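PDB 2PP0: L-talarate/galactarate dehydratase, which dehydrates both L-talarate and galactarate to 5-keto-4-deoxy-D-glucarate with the help of magnesium, and also epimerises L-talarate to galactarate. Local coordinates for residues 80-85 with 350-355. Residues are numbered along the deposited sequence; the frame is centred on the assembly and turned at random.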
loop_
_atom_site.group_PDB
_atom_site.type_symbol
_atom_site.label_atom_id
_atom_site.label_comp_id
_atom_site.label_asym_id
_atom_site.label_seq_id
_atom_site.Cartn_x
_atom_site.Cartn_y
_atom_site.Cartn_z
ATOM N N TYR B 80 -8.340 -2.854 -21.391
ATOM C CA TYR B 80 -8.322 -2.964 -22.839
ATOM C C TYR B 80 -7.899 -4.353 -23.265
ATOM O O TYR B 80 -7.523 -5.183 -22.443
ATOM C CB TYR B 80 -7.321 -1.965 -23.412
ATOM C CG TYR B 80 -5.883 -2.398 -23.195
ATOM C CD1 TYR B 80 -5.203 -3.145 -24.162
ATOM C CD2 TYR B 80 -5.230 -2.137 -21.992
ATOM C CE1 TYR B 80 -3.913 -3.622 -23.931
ATOM C CE2 TYR B 80 -3.941 -2.609 -21.754
ATOM C CZ TYR B 80 -3.289 -3.351 -22.726
ATOM O OH TYR B 80 -2.017 -3.832 -22.486
ATOM N N SER B 81 -7.958 -4.587 -24.566
ATOM C CA SER B 81 -7.521 -5.852 -25.127
ATOM C C SER B 81 -7.023 -5.584 -26.531
ATOM O O SER B 81 -7.678 -4.889 -27.307
ATOM C CB SER B 81 -8.660 -6.871 -25.169
ATOM O OG SER B 81 -8.184 -8.111 -25.678
ATOM N N LYS B 82 -5.836 -6.090 -26.839
ATOM C CA LYS B 82 -5.283 -5.941 -28.172
ATOM C C LYS B 82 -5.438 -7.330 -28.772
ATOM O O LYS B 82 -4.725 -8.260 -28.405
ATOM C CB LYS B 82 -3.820 -5.494 -28.105
ATOM C CG LYS B 82 -3.705 -4.053 -27.620
ATOM C CD LYS B 82 -2.293 -3.514 -27.601
ATOM C CE LYS B 82 -2.316 -2.091 -27.027
ATOM N NZ LYS B 82 -0.995 -1.406 -27.047
ATOM N N ARG B 83 -6.411 -7.445 -29.671
ATOM C CA ARG B 83 -6.787 -8.687 -30.337
ATOM C C ARG B 83 -7.862 -9.326 -29.455
ATOM O O ARG B 83 -8.399 -8.662 -28.567
ATOM C CB ARG B 83 -5.580 -9.618 -30.531
ATOM C CG ARG B 83 -4.543 -9.036 -31.484
ATOM C CD ARG B 83 -3.449 -10.024 -31.842
ATOM N NE ARG B 83 -2.515 -9.454 -32.813
ATOM C CZ ARG B 83 -1.599 -8.530 -32.534
ATOM N NH1 ARG B 83 -1.473 -8.051 -31.296
ATOM N NH2 ARG B 83 -0.809 -8.071 -33.501
ATOM N N ALA B 84 -8.179 -10.595 -29.685
ATOM C CA ALA B 84 -9.228 -11.257 -28.912
ATOM C C ALA B 84 -9.099 -11.098 -27.395
ATOM O O ALA B 84 -8.005 -11.217 -26.832
ATOM C CB ALA B 84 -9.293 -12.734 -29.281
ATOM N N GLY B 85 -10.231 -10.840 -26.744
ATOM C CA GLY B 85 -10.239 -10.669 -25.301
ATOM C C GLY B 85 -11.199 -9.597 -24.805
ATOM O O GLY B 85 -11.709 -9.693 -23.693
ATOM N N PHE B 350 2.266 6.325 -26.313
ATOM C CA PHE B 350 1.483 5.929 -27.480
ATOM C C PHE B 350 0.476 7.078 -27.584
ATOM O O PHE B 350 0.070 7.634 -26.562
ATOM C CB PHE B 350 0.682 4.643 -27.244
ATOM C CG PHE B 350 1.490 3.377 -27.309
ATOM C CD1 PHE B 350 2.241 2.952 -26.218
ATOM C CD2 PHE B 350 1.446 2.572 -28.445
ATOM C CE1 PHE B 350 2.930 1.742 -26.256
ATOM C CE2 PHE B 350 2.134 1.360 -28.491
ATOM C CZ PHE B 350 2.875 0.946 -27.393
ATOM N N GLU B 351 0.067 7.433 -28.795
ATOM C CA GLU B 351 -0.910 8.506 -28.963
ATOM C C GLU B 351 -2.291 7.886 -29.165
ATOM O O GLU B 351 -3.311 8.577 -29.156
ATOM C CB GLU B 351 -0.558 9.365 -30.183
ATOM C CG GLU B 351 -0.600 8.612 -31.510
ATOM C CD GLU B 351 0.739 8.000 -31.895
ATOM O OE1 GLU B 351 1.404 7.393 -31.030
ATOM O OE2 GLU B 351 1.122 8.122 -33.078
ATOM N N TRP B 352 -2.304 6.569 -29.333
ATOM C CA TRP B 352 -3.519 5.807 -29.577
ATOM C C TRP B 352 -4.753 6.190 -28.775
ATOM O O TRP B 352 -5.840 6.326 -29.332
ATOM C CB TRP B 352 -3.241 4.318 -29.361
ATOM C CG TRP B 352 -2.191 3.750 -30.269
ATOM C CD1 TRP B 352 -1.480 4.414 -31.231
ATOM C CD2 TRP B 352 -1.728 2.397 -30.291
ATOM N NE1 TRP B 352 -0.600 3.556 -31.849
ATOM C CE2 TRP B 352 -0.733 2.310 -31.290
ATOM C CE3 TRP B 352 -2.059 1.246 -29.563
ATOM C CZ2 TRP B 352 -0.064 1.120 -31.579
ATOM C CZ3 TRP B 352 -1.394 0.062 -29.848
ATOM C CH2 TRP B 352 -0.407 0.009 -30.849
ATOM N N LEU B 353 -4.590 6.358 -27.468
ATOM C CA LEU B 353 -5.720 6.684 -26.606
ATOM C C LEU B 353 -6.062 8.170 -26.495
ATOM O O LEU B 353 -7.092 8.519 -25.924
ATOM C CB LEU B 353 -5.480 6.109 -25.204
ATOM C CG LEU B 353 -5.108 4.619 -25.155
ATOM C CD1 LEU B 353 -5.004 4.161 -23.705
ATOM C CD2 LEU B 353 -6.156 3.791 -25.899
ATOM N N ASN B 354 -5.213 9.039 -27.039
ATOM C CA ASN B 354 -5.456 10.484 -26.964
ATOM C C ASN B 354 -6.895 10.902 -27.262
ATOM O O ASN B 354 -7.491 11.652 -26.498
ATOM C CB ASN B 354 -4.517 11.256 -27.903
ATOM C CG ASN B 354 -3.090 11.278 -27.412
ATOM O OD1 ASN B 354 -2.820 11.013 -26.239
ATOM N ND2 ASN B 354 -2.160 11.611 -28.304
ATOM N N PRO B 355 -7.473 10.419 -28.377
ATOM C CA PRO B 355 -8.850 10.781 -28.733
ATOM C C PRO B 355 -9.973 10.312 -27.802
ATOM O O PRO B 355 -11.110 10.765 -27.926
ATOM C CB PRO B 355 -8.997 10.227 -30.153
ATOM C CG PRO B 355 -8.050 9.070 -30.172
ATOM C CD PRO B 355 -6.854 9.602 -29.437
#
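Phe-350 meets the ammonium of Lys-82 in a cation-pi contact: NZ of Lys-82 lies 4.8 Å from the centroid of the Phe-350 ring, 25° off its normal. The lysine chain is extended from CG to NZ, all three outer torsions near 180°, which carries the charge from the backbone of Lys-82 across to the aromatic pair. Phe-329 adds a second cation-pi partner for Lys-82 and meets the Phe-350 ring edge to face, and NZ also hydrogen-bonds a glycerol that probably comes from the crystallisation liquor. Lys-82 and Arg-83 are substrate-binding residues, and the side chain of Lys-82 comes within about 5 Å of that of the active-site His-328. The contact thus joins the two parts of the enolase-superfamily fold at the active site: a loop of the N-terminal capping domain meets one that follows strand 346-349 of the barrel domain. Glu-351, next along, hydrogen-bonds through OE1 to Ser-168 OG of its own chain and through OE2 to Thr-11 N of the second subunit, while its carbonyl O accepts Asn-354 N at 2.9 Å, closing a type I turn. Within that turn the benzo ring of Trp-352 reaches the lysine through CZ3: this atom of Trp-352 is 3.2 Å from NZ and 3.7 Å from CE of Lys-82, the two side chains crossing at about a right angle. Phe-350 CD2 sits 3.5 Å above the indole plane of Trp-352, over its centre, and leucines of the capping-domain sheet also pack against Trp-352.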